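PDB 3WAG: glycosyltransferase from Streptomyces halstedii, which belongs to the glycosyltransferases of the GT-B fold, with two Rossmann-like halves, and holds thymidine-5'-diphosphate in the cleft between them. Local coordinates for residues B[7-12]-B[37-42]; B[248-253]-B[316-321]; B[282-287]-B[299-304]. All blocks are in the same frame, centred on the assembly; numbering follows the deposited sequence.

Contact 1 comes first along the chain and joins the loops and helix starts that follow strands 2-6 and 30-35 of the first parallel sheet. Contacts 2 and 3 belong to the second parallel sheet, where strands run in the order 299-302, 279-283, 247-251, 314-319, and contact 3 is nested inside the loop closed by contact 2. These two have centres 12 Å apart and touch, Leu250 O lying 2.9 Å from Thr283 N in a probable hydrogen bond. Contact 1 is centred 25 Å from each of them, its nearest atoms about 8 Å from contact 2 and about 9 Å from contact 3. All three reach thymidine-5'-diphosphate, which spans the interdomain cleft of the GT-B fold.

Contact 1 of 3, residues B[7-12]-B[37-42]. With TYD (thymidine-5'-diphosphate), chain F.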
loop_
_atom_site.group_PDB
_atom_site.type_symbol
_atom_site.label_atom_id
_atom_site.label_comp_id
_atom_site.label_asym_id
_atom_site.label_seq_id
_atom_site.Cartn_x
_atom_site.Cartn_y
_atom_site.Cartn_z
ATOM N N VAL B 7 -2.080 11.123 11.613
ATOM C CA VAL B 7 -3.081 10.425 12.456
ATOM C C VAL B 7 -2.407 10.113 13.783
ATOM O O VAL B 7 -1.216 9.823 13.768
ATOM C CB VAL B 7 -3.661 9.161 11.758
ATOM C CG1 VAL B 7 -2.540 8.189 11.331
ATOM C CG2 VAL B 7 -4.722 8.470 12.617
ATOM N N PHE B 8 -3.147 10.194 14.896
ATOM C CA PHE B 8 -2.661 9.746 16.208
ATOM C C PHE B 8 -2.372 8.239 16.165
ATOM O O PHE B 8 -2.907 7.518 15.309
ATOM C CB PHE B 8 -3.598 10.178 17.373
ATOM C CG PHE B 8 -4.888 9.386 17.469
ATOM C CD1 PHE B 8 -5.968 9.674 16.673
ATOM C CD2 PHE B 8 -5.026 8.350 18.410
ATOM C CE1 PHE B 8 -7.156 8.956 16.748
ATOM C CE2 PHE B 8 -6.214 7.621 18.504
ATOM C CZ PHE B 8 -7.280 7.914 17.662
ATOM N N ALA B 9 -1.505 7.767 17.049
ATOM C CA ALA B 9 -1.163 6.329 17.112
ATOM C C ALA B 9 -2.315 5.387 17.512
ATOM O O ALA B 9 -2.530 5.094 18.681
ATOM C CB ALA B 9 0.057 6.076 18.009
ATOM N N ASN B 10 -3.018 4.889 16.496
ATOM C CA ASN B 10 -4.134 3.989 16.627
ATOM C C ASN B 10 -4.265 3.345 15.295
ATOM O O ASN B 10 -4.430 4.040 14.250
ATOM C CB ASN B 10 -5.395 4.787 16.907
ATOM C CG ASN B 10 -6.641 3.916 16.870
ATOM O OD1 ASN B 10 -7.116 3.497 15.807
ATOM N ND2 ASN B 10 -7.159 3.619 18.033
ATOM N N ARG B 11 -4.219 2.023 15.293
ATOM C CA ARG B 11 -4.342 1.253 14.071
ATOM C C ARG B 11 -5.592 1.458 13.262
ATOM O O ARG B 11 -5.506 1.463 12.029
ATOM C CB ARG B 11 -4.176 -0.249 14.321
ATOM C CG ARG B 11 -2.825 -0.785 13.892
ATOM C CD ARG B 11 -2.694 -2.321 14.087
ATOM N NE ARG B 11 -3.268 -2.737 15.367
ATOM C CZ ARG B 11 -2.619 -2.747 16.538
ATOM N NH1 ARG B 11 -1.333 -2.405 16.614
ATOM N NH2 ARG B 11 -3.261 -3.112 17.647
ATOM N N SER B 12 -6.755 1.552 13.906
ATOM C CA SER B 12 -8.019 1.765 13.178
ATOM C C SER B 12 -8.082 3.116 12.511
ATOM O O SER B 12 -8.605 3.235 11.431
ATOM C CB SER B 12 -9.232 1.663 14.132
ATOM O OG SER B 12 -9.319 0.304 14.465
ATOM N N PRO B 37 5.600 7.549 17.402
ATOM C CA PRO B 37 6.505 6.445 17.043
ATOM C C PRO B 37 5.915 5.067 17.223
ATOM O O PRO B 37 6.307 4.161 16.458
ATOM C CB PRO B 37 7.735 6.674 17.956
ATOM C CG PRO B 37 7.720 8.179 18.169
ATOM C CD PRO B 37 6.258 8.538 18.284
ATOM N N ASP B 38 4.958 4.911 18.159
ATOM C CA ASP B 38 4.332 3.615 18.304
ATOM C C ASP B 38 3.433 3.198 17.136
ATOM O O ASP B 38 2.907 2.091 17.150
ATOM C CB ASP B 38 3.552 3.427 19.650
ATOM C CG ASP B 38 2.675 4.600 20.026
ATOM O OD1 ASP B 38 2.931 5.721 19.564
ATOM O OD2 ASP B 38 1.756 4.422 20.855
ATOM N N ASN B 39 3.230 4.077 16.163
ATOM C CA ASN B 39 2.402 3.706 14.981
ATOM C C ASN B 39 3.284 3.450 13.786
ATOM O O ASN B 39 2.807 3.105 12.767
ATOM C CB ASN B 39 1.434 4.835 14.600
ATOM C CG ASN B 39 0.080 4.330 14.088
ATOM O OD1 ASN B 39 -0.269 3.164 14.252
ATOM N ND2 ASN B 39 -0.696 5.240 13.461
ATOM N N VAL B 40 4.585 3.617 13.918
ATOM C CA VAL B 40 5.466 3.439 12.782
ATOM C C VAL B 40 5.382 2.036 12.186
ATOM O O VAL B 40 5.236 1.864 10.966
ATOM C CB VAL B 40 6.910 3.867 13.113
ATOM C CG1 VAL B 40 7.916 3.361 12.025
ATOM C CG2 VAL B 40 6.966 5.384 13.267
ATOM N N GLN B 41 5.412 1.018 13.020
ATOM C CA GLN B 41 5.375 -0.299 12.479
ATOM C C GLN B 41 4.093 -0.529 11.698
ATOM O O GLN B 41 4.129 -1.175 10.624
ATOM C CB GLN B 41 5.511 -1.371 13.582
ATOM C CG GLN B 41 5.606 -2.815 13.017
ATOM C CD GLN B 41 6.814 -2.990 12.107
ATOM O OE1 GLN B 41 7.929 -2.728 12.513
ATOM N NE2 GLN B 41 6.578 -3.387 10.820
ATOM N N ALA B 42 2.957 -0.091 12.253
ATOM C CA ALA B 42 1.672 -0.213 11.567
ATOM C C ALA B 42 1.721 0.508 10.194
ATOM O O ALA B 42 1.150 0.011 9.197
ATOM C CB ALA B 42 0.552 0.350 12.428
HETATM P PA TYD F . -11.611 -2.863 13.808
HETATM O O1A TYD F . -11.943 -4.047 14.728
HETATM O O2A TYD F . -11.271 -1.474 14.335
HETATM O O3A TYD F . -12.994 -2.743 12.924
HETATM P PB TYD F . -14.164 -1.606 13.078
HETATM O O1B TYD F . -14.295 -1.283 14.575
HETATM O O2B TYD F . -15.378 -2.288 12.376
HETATM O O3B TYD F . -13.521 -0.373 12.386
HETATM O "O5'" TYD F . -10.369 -3.287 12.818
HETATM C "C5'" TYD F . -9.990 -2.649 11.568
HETATM C "C4'" TYD F . -10.493 -3.432 10.322
HETATM O "O4'" TYD F . -10.135 -4.832 10.346
HETATM C "C3'" TYD F . -12.016 -3.428 10.073
HETATM O "O3'" TYD F . -12.234 -2.982 8.724
HETATM C "C2'" TYD F . -12.482 -4.873 10.183
HETATM C "C1'" TYD F . -11.197 -5.648 9.827
HETATM N N1 TYD F . -11.215 -6.980 10.429
HETATM C C2 TYD F . -11.119 -8.146 9.625
HETATM O O2 TYD F . -10.987 -8.087 8.375
HETATM N N3 TYD F . -11.185 -9.376 10.209
HETATM C C4 TYD F . -11.339 -9.550 11.544
HETATM O O4 TYD F . -11.370 -10.718 11.993
HETATM C C5 TYD F . -11.429 -8.343 12.411
HETATM C C5M TYD F . -11.589 -8.402 13.912
HETATM C C6 TYD F . -11.357 -7.094 11.773
HETATM O O HOH W 1 -0.956 4.433 20.859
#
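The carboxamide of Asn39 lies flat under the backbone of 9-10: Ala9 CA sits above its plane, 3.8 Å from Asn39 CG, with Asn10 N over the same face. The Val7 side chain crosses that of Asn39 at about a right angle, placing Val7 CG1 4.1 Å from Asn39 ND2. The carboxylate of Asp38 is the second flat group. Ala9 CB stands above it, displaced toward one oxygen, at 3.3 Å from Asp38 OD1. Asp38 CG is tucked between its own backbone N and carbonyl carbon (chi1 45°), which turns the carboxylate back to Ala9, and its two oxygens accept the backbone N-H groups of Leu57 and Asn58. A water links the segments by donating to Ala9 O at 2.8 Å and to Asp38 OD2 at 2.7 Å. Both segments are connections at the C-terminal ends of neighbouring parallel strands, 2-6 and 30-35, in a Rossmann-like sheet, each running on into a helix. Ser35 OG bonds both Asn39 ND2 and Val7 O, tying the amide to the strand ends. Asn10 is the N-cap of helix 11-26, its OD1 bonded to His13 N. In the first turn of that helix, Ser12 OG donates a 2.6 Å hydrogen bond to O2A of thymidine-5'-diphosphate. Farther from the strands, Arg11 CG rests on Ala42 CB at 3.9 Å, and Val40 packs on Val234 of the second subunit.

Contact 2 of 3, residues B[248-253]-B[316-321]; sequences VCLTLG and AIVHHG. With TYD (thymidine-5'-diphosphate), chain F.
Cys249 is bonded through both its backbone groups: Val318 N donates to Cys249 O at 2.8 Å, nearly straight at 175°, and Cys249 N donates to Ala316 O at 3.1 Å. Thr251 N continues the pattern with a 2.9 Å bond to Val318 O. Past the strands, His320 bridges protein and ligand: ND1 gives a weak bond to Thr251 O at 3.3 Å, and NE2 on the far side of the ring donates to O1B of thymidine-5'-diphosphate, also at 3.3 Å. The beta phosphorus lies in the ring plane, so the imidazole meets the phosphate edge-on, while the weak bond to Thr251 O probably helps to set the ring's rotation. Strands 247-251 and 314-319 are the central parallel neighbours of the second Rossmann-like sheet; the axes of 248-251 and 316-319 lie 9° apart, and here, as is common in such folds, the loops at the C-terminal strand ends hold the nucleotide. Thr325 of helix 323-331 also binds the ligand and packs against His320. On one face of the sheet Cys249 SG meets Ile317 CD1 at 3.7 Å; farther along, Thr251 OG1, buried with no polar partner in the model, lies beside His319 CB. On the other face Leu250 and Val318 run side by side, with Leu250 CD1 3.5 Å from Val318 CB, and Val248 CG1 approaches Val318 CG2. Leu376 of helix 369-381 covers Val248, Ala316 and Val318 there.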
loop_
_atom_site.group_PDB
_atom_site.type_symbol
_atom_site.label_atom_id
_atom_site.label_comp_id
_atom_site.label_asym_id
_atom_site.label_seq_id
_atom_site.Cartn_x
_atom_site.Cartn_y
_atom_site.Cartn_z
ATOM N N VAL B 248 -21.728 -17.601 7.857
ATOM C CA VAL B 248 -22.037 -16.414 8.619
ATOM C C VAL B 248 -20.756 -15.990 9.317
ATOM O O VAL B 248 -19.992 -16.840 9.774
ATOM C CB VAL B 248 -23.164 -16.659 9.645
ATOM C CG1 VAL B 248 -23.228 -15.528 10.661
ATOM C CG2 VAL B 248 -24.526 -16.842 8.942
ATOM N N CYS B 249 -20.510 -14.673 9.348
ATOM C CA CYS B 249 -19.351 -14.125 10.016
ATOM C C CYS B 249 -19.746 -13.577 11.377
ATOM O O CYS B 249 -20.699 -12.804 11.506
ATOM C CB CYS B 249 -18.710 -13.024 9.157
ATOM S SG CYS B 249 -17.271 -12.369 9.999
ATOM N N LEU B 250 -19.034 -13.984 12.404
ATOM C CA LEU B 250 -19.338 -13.488 13.751
ATOM C C LEU B 250 -18.121 -12.750 14.333
ATOM O O LEU B 250 -17.094 -13.344 14.565
ATOM C CB LEU B 250 -19.830 -14.650 14.645
ATOM C CG LEU B 250 -20.070 -14.360 16.114
ATOM C CD1 LEU B 250 -21.338 -13.523 16.142
ATOM C CD2 LEU B 250 -20.207 -15.666 16.910
ATOM N N THR B 251 -18.227 -11.428 14.502
ATOM C CA THR B 251 -17.101 -10.603 14.967
ATOM C C THR B 251 -17.639 -9.680 16.052
ATOM O O THR B 251 -17.892 -8.504 15.807
ATOM C CB THR B 251 -16.362 -9.766 13.833
ATOM O OG1 THR B 251 -17.259 -8.840 13.207
ATOM C CG2 THR B 251 -15.833 -10.607 12.777
ATOM N N LEU B 252 -17.796 -10.267 17.235
ATOM C CA LEU B 252 -18.485 -9.731 18.411
ATOM C C LEU B 252 -17.761 -10.281 19.684
ATOM O O LEU B 252 -18.315 -10.284 20.803
ATOM C CB LEU B 252 -19.908 -10.287 18.440
ATOM C CG LEU B 252 -21.200 -9.525 18.247
ATOM C CD1 LEU B 252 -22.142 -10.202 19.214
ATOM C CD2 LEU B 252 -21.054 -8.042 18.542
ATOM N N GLY B 253 -16.537 -10.780 19.485
ATOM C CA GLY B 253 -15.701 -11.314 20.554
ATOM C C GLY B 253 -15.643 -10.360 21.716
ATOM O O GLY B 253 -15.875 -10.778 22.857
ATOM N N ALA B 316 -24.677 -13.528 6.174
ATOM C CA ALA B 316 -24.847 -12.422 7.158
ATOM C C ALA B 316 -23.547 -12.104 7.884
ATOM O O ALA B 316 -22.605 -12.889 7.859
ATOM C CB ALA B 316 -25.930 -12.780 8.156
ATOM N N ILE B 317 -23.461 -10.939 8.503
ATOM C CA ILE B 317 -22.345 -10.702 9.435
ATOM C C ILE B 317 -22.935 -10.119 10.726
ATOM O O ILE B 317 -23.762 -9.208 10.697
ATOM C CB ILE B 317 -21.206 -9.797 8.873
ATOM C CG1 ILE B 317 -20.166 -9.547 9.970
ATOM C CG2 ILE B 317 -21.742 -8.483 8.343
ATOM C CD1 ILE B 317 -18.840 -9.077 9.374
ATOM N N VAL B 318 -22.523 -10.701 11.833
ATOM C CA VAL B 318 -22.962 -10.269 13.158
ATOM C C VAL B 318 -21.785 -9.492 13.737
ATOM O O VAL B 318 -20.694 -10.061 13.859
ATOM C CB VAL B 318 -23.351 -11.504 14.027
ATOM C CG1 VAL B 318 -24.076 -11.061 15.302
ATOM C CG2 VAL B 318 -24.276 -12.434 13.245
ATOM N N HIS B 319 -21.978 -8.199 14.037
ATOM C CA HIS B 319 -20.869 -7.362 14.555
ATOM C C HIS B 319 -21.376 -6.183 15.368
ATOM O O HIS B 319 -22.590 -5.997 15.513
ATOM C CB HIS B 319 -19.951 -6.920 13.423
ATOM C CG HIS B 319 -20.565 -5.860 12.532
ATOM N ND1 HIS B 319 -21.451 -6.149 11.542
ATOM C CD2 HIS B 319 -20.420 -4.498 12.528
ATOM C CE1 HIS B 319 -21.813 -5.020 10.925
ATOM N NE2 HIS B 319 -21.210 -4.008 11.537
ATOM N N HIS B 320 -20.436 -5.418 15.929
ATOM C CA HIS B 320 -20.657 -4.348 16.908
ATOM C C HIS B 320 -20.958 -3.002 16.313
ATOM O O HIS B 320 -21.118 -2.032 17.053
ATOM C CB HIS B 320 -19.361 -4.163 17.653
ATOM C CG HIS B 320 -18.174 -4.095 16.733
ATOM N ND1 HIS B 320 -17.549 -5.206 16.253
ATOM C CD2 HIS B 320 -17.543 -3.000 16.141
ATOM C CE1 HIS B 320 -16.545 -4.822 15.443
ATOM N NE2 HIS B 320 -16.567 -3.475 15.348
ATOM N N GLY B 321 -21.004 -2.908 14.984
ATOM C CA GLY B 321 -21.459 -1.669 14.302
ATOM C C GLY B 321 -20.374 -0.643 13.937
ATOM O O GLY B 321 -20.706 0.419 13.462
HETATM P PA TYD F . -11.611 -2.863 13.808
HETATM O O1A TYD F . -11.943 -4.047 14.728
HETATM O O2A TYD F . -11.271 -1.474 14.335
HETATM O O3A TYD F . -12.994 -2.743 12.924
HETATM P PB TYD F . -14.164 -1.606 13.078
HETATM O O1B TYD F . -14.295 -1.283 14.575
HETATM O O2B TYD F . -15.378 -2.288 12.376
HETATM O O3B TYD F . -13.521 -0.373 12.386
HETATM O "O5'" TYD F . -10.369 -3.287 12.818
HETATM C "C5'" TYD F . -9.990 -2.649 11.568
HETATM C "C4'" TYD F . -10.493 -3.432 10.322
HETATM O "O4'" TYD F . -10.135 -4.832 10.346
HETATM C "C3'" TYD F . -12.016 -3.428 10.073
HETATM O "O3'" TYD F . -12.234 -2.982 8.724
HETATM C "C2'" TYD F . -12.482 -4.873 10.183
HETATM C "C1'" TYD F . -11.197 -5.648 9.827
HETATM N N1 TYD F . -11.215 -6.980 10.429
HETATM C C2 TYD F . -11.119 -8.146 9.625
HETATM O O2 TYD F . -10.987 -8.087 8.375
HETATM N N3 TYD F . -11.185 -9.376 10.209
HETATM C C4 TYD F . -11.339 -9.550 11.544
HETATM O O4 TYD F . -11.370 -10.718 11.993
HETATM C C5 TYD F . -11.429 -8.343 12.411
HETATM C C5M TYD F . -11.589 -8.402 13.912
HETATM C C6 TYD F . -11.357 -7.094 11.773
#

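Contact 3 of 3, residues B[282-287]-B[299-304]. With TYD (thymidine-5'-diphosphate), chain F.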
loop_
_atom_site.group_PDB
_atom_site.type_symbol
_atom_site.label_atom_id
_atom_site.label_comp_id
_atom_site.label_asym_id
_atom_site.label_seq_id
_atom_site.Cartn_x
_atom_site.Cartn_y
_atom_site.Cartn_z
ATOM N N ALA B 282 -16.188 -17.394 13.361
ATOM C CA ALA B 282 -16.254 -16.494 14.483
ATOM C C ALA B 282 -14.852 -16.093 14.881
ATOM O O ALA B 282 -14.000 -16.954 14.982
ATOM C CB ALA B 282 -16.948 -17.196 15.646
ATOM N N THR B 283 -14.610 -14.788 15.088
ATOM C CA THR B 283 -13.369 -14.314 15.691
ATOM C C THR B 283 -13.418 -14.333 17.224
ATOM O O THR B 283 -14.206 -13.625 17.850
ATOM C CB THR B 283 -12.964 -12.895 15.251
ATOM O OG1 THR B 283 -13.964 -11.963 15.692
ATOM C CG2 THR B 283 -12.791 -12.811 13.728
ATOM N N PHE B 284 -12.557 -15.155 17.812
ATOM C CA PHE B 284 -12.395 -15.249 19.253
ATOM C C PHE B 284 -10.917 -15.216 19.632
ATOM O O PHE B 284 -10.120 -15.899 19.003
ATOM C CB PHE B 284 -13.018 -16.572 19.769
ATOM C CG PHE B 284 -14.513 -16.621 19.655
ATOM C CD1 PHE B 284 -15.292 -15.647 20.231
ATOM C CD2 PHE B 284 -15.140 -17.658 18.973
ATOM C CE1 PHE B 284 -16.687 -15.698 20.123
ATOM C CE2 PHE B 284 -16.513 -17.704 18.867
ATOM C CZ PHE B 284 -17.288 -16.723 19.435
ATOM N N SER B 285 -10.560 -14.457 20.671
ATOM C CA SER B 285 -9.229 -14.553 21.310
ATOM C C SER B 285 -8.975 -15.953 21.866
ATOM O O SER B 285 -9.844 -16.811 21.796
ATOM C CB SER B 285 -9.134 -13.557 22.470
ATOM O OG SER B 285 -9.939 -13.935 23.589
ATOM N N ALA B 286 -7.797 -16.164 22.450
ATOM C CA ALA B 286 -7.460 -17.452 23.084
ATOM C C ALA B 286 -8.270 -17.634 24.353
ATOM O O ALA B 286 -8.864 -18.683 24.560
ATOM C CB ALA B 286 -5.975 -17.541 23.383
ATOM N N GLU B 287 -8.290 -16.583 25.178
ATOM C CA GLU B 287 -9.098 -16.483 26.419
ATOM C C GLU B 287 -10.591 -16.776 26.206
ATOM O O GLU B 287 -11.214 -17.507 26.996
ATOM C CB GLU B 287 -8.951 -15.081 27.054
ATOM C CG GLU B 287 -7.553 -14.709 27.554
ATOM C CD GLU B 287 -6.491 -14.591 26.448
ATOM O OE1 GLU B 287 -5.372 -15.155 26.611
ATOM O OE2 GLU B 287 -6.756 -13.934 25.411
ATOM N N VAL B 299 -18.895 -24.258 13.804
ATOM C CA VAL B 299 -18.259 -23.012 14.194
ATOM C C VAL B 299 -16.744 -23.156 14.041
ATOM O O VAL B 299 -16.144 -24.057 14.626
ATOM C CB VAL B 299 -18.583 -22.624 15.674
ATOM C CG1 VAL B 299 -17.836 -21.367 16.091
ATOM C CG2 VAL B 299 -20.077 -22.414 15.883
ATOM N N ARG B 300 -16.123 -22.270 13.263
ATOM C CA ARG B 300 -14.666 -22.188 13.209
ATOM C C ARG B 300 -14.255 -20.956 13.976
ATOM O O ARG B 300 -14.652 -19.841 13.608
ATOM C CB ARG B 300 -14.183 -22.109 11.765
ATOM C CG ARG B 300 -12.664 -22.058 11.597
ATOM C CD ARG B 300 -12.316 -21.823 10.124
ATOM N NE ARG B 300 -12.921 -22.796 9.186
ATOM C CZ ARG B 300 -12.380 -23.981 8.872
ATOM N NH1 ARG B 300 -11.223 -24.355 9.411
ATOM N NH2 ARG B 300 -12.985 -24.788 8.014
ATOM N N ALA B 301 -13.526 -21.138 15.070
ATOM C CA ALA B 301 -13.012 -20.006 15.842
ATOM C C ALA B 301 -11.667 -19.622 15.222
ATOM O O ALA B 301 -10.876 -20.479 14.883
ATOM C CB ALA B 301 -12.823 -20.369 17.299
ATOM N N VAL B 302 -11.416 -18.334 15.070
ATOM C CA VAL B 302 -10.211 -17.864 14.413
ATOM C C VAL B 302 -9.821 -16.615 15.190
ATOM O O VAL B 302 -10.696 -15.910 15.695
ATOM C CB VAL B 302 -10.632 -17.622 12.953
ATOM C CG1 VAL B 302 -10.646 -16.153 12.546
ATOM C CG2 VAL B 302 -9.966 -18.605 12.034
ATOM N N ASP B 303 -8.556 -16.310 15.356
ATOM C CA ASP B 303 -8.258 -15.044 16.058
ATOM C C ASP B 303 -8.511 -13.818 15.150
ATOM O O ASP B 303 -8.799 -12.764 15.643
ATOM C CB ASP B 303 -6.838 -15.015 16.594
ATOM C CG ASP B 303 -5.826 -15.042 15.496
ATOM O OD1 ASP B 303 -5.443 -16.141 15.025
ATOM O OD2 ASP B 303 -5.419 -13.953 15.088
ATOM N N PHE B 304 -8.424 -14.001 13.831
ATOM C CA PHE B 304 -8.590 -12.944 12.804
ATOM C C PHE B 304 -8.924 -13.599 11.436
ATOM O O PHE B 304 -8.462 -14.682 11.172
ATOM C CB PHE B 304 -7.357 -12.006 12.713
ATOM C CG PHE B 304 -7.443 -10.952 11.610
ATOM C CD1 PHE B 304 -8.003 -9.716 11.853
ATOM C CD2 PHE B 304 -6.919 -11.207 10.339
ATOM C CE1 PHE B 304 -8.052 -8.736 10.844
ATOM C CE2 PHE B 304 -6.954 -10.252 9.334
ATOM C CZ PHE B 304 -7.548 -9.017 9.583
HETATM P PA TYD F . -11.611 -2.863 13.808
HETATM O O1A TYD F . -11.943 -4.047 14.728
HETATM O O2A TYD F . -11.271 -1.474 14.335
HETATM O O3A TYD F . -12.994 -2.743 12.924
HETATM P PB TYD F . -14.164 -1.606 13.078
HETATM O O1B TYD F . -14.295 -1.283 14.575
HETATM O O2B TYD F . -15.378 -2.288 12.376
HETATM O O3B TYD F . -13.521 -0.373 12.386
HETATM O "O5'" TYD F . -10.369 -3.287 12.818
HETATM C "C5'" TYD F . -9.990 -2.649 11.568
HETATM C "C4'" TYD F . -10.493 -3.432 10.322
HETATM O "O4'" TYD F . -10.135 -4.832 10.346
HETATM C "C3'" TYD F . -12.016 -3.428 10.073
HETATM O "O3'" TYD F . -12.234 -2.982 8.724
HETATM C "C2'" TYD F . -12.482 -4.873 10.183
HETATM C "C1'" TYD F . -11.197 -5.648 9.827
HETATM N N1 TYD F . -11.215 -6.980 10.429
HETATM C C2 TYD F . -11.119 -8.146 9.625
HETATM O O2 TYD F . -10.987 -8.087 8.375
HETATM N N3 TYD F . -11.185 -9.376 10.209
HETATM C C4 TYD F . -11.339 -9.550 11.544
HETATM O O4 TYD F . -11.370 -10.718 11.993
HETATM C C5 TYD F . -11.429 -8.343 12.411
HETATM C C5M TYD F . -11.589 -8.402 13.912
HETATM C C6 TYD F . -11.357 -7.094 11.773
#
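Strands 279-283 and 299-302, joined through helix 286-292, form a beta-alpha-beta crossover at one edge of the second Rossmann-like sheet, and Ala282 and Thr283 pair in parallel with Ala301 and Val302. Ala282 uses both its backbone N and its O toward strand 299-302: its N donates to Arg300 O at 2.9 Å (171°), and its O accepts Val302 N in a more bent bond of 139°. Phe284 N then donates to Val302 O at 2.9 Å, extending the pairing one residue beyond strand 279-283. Ala301 CA and Thr283 CA add C-H...O contacts to the carbonyls opposite them. On one face of the sheet, Ala301 CB lies in the plane of the Phe284 ring, at its edge, 3.9 Å from CD2, and Ala282 CB meets Val299 CG1 at 4.3 Å. Leu250 of strand 247-251 and Val270 of helix 266-274 also pack on Phe284. On the other face the side chains of Thr283 and Val302 cross obliquely, Thr283 CG2 to Val302 CG1 at 4.1 Å. Thr283 CG2 also comes within 3.1 Å of O4 of the thymine. Phe304 CG stands anti to the backbone N (chi1 176°), carrying the ring out to the base, where CE1 is 3.3 Å from N3 of the ligand. Base contacts from residues at the C-terminal ends of parallel strands are characteristic of nucleotide sites in Rossmann-like domains, here the C-terminal half of a GT-B fold.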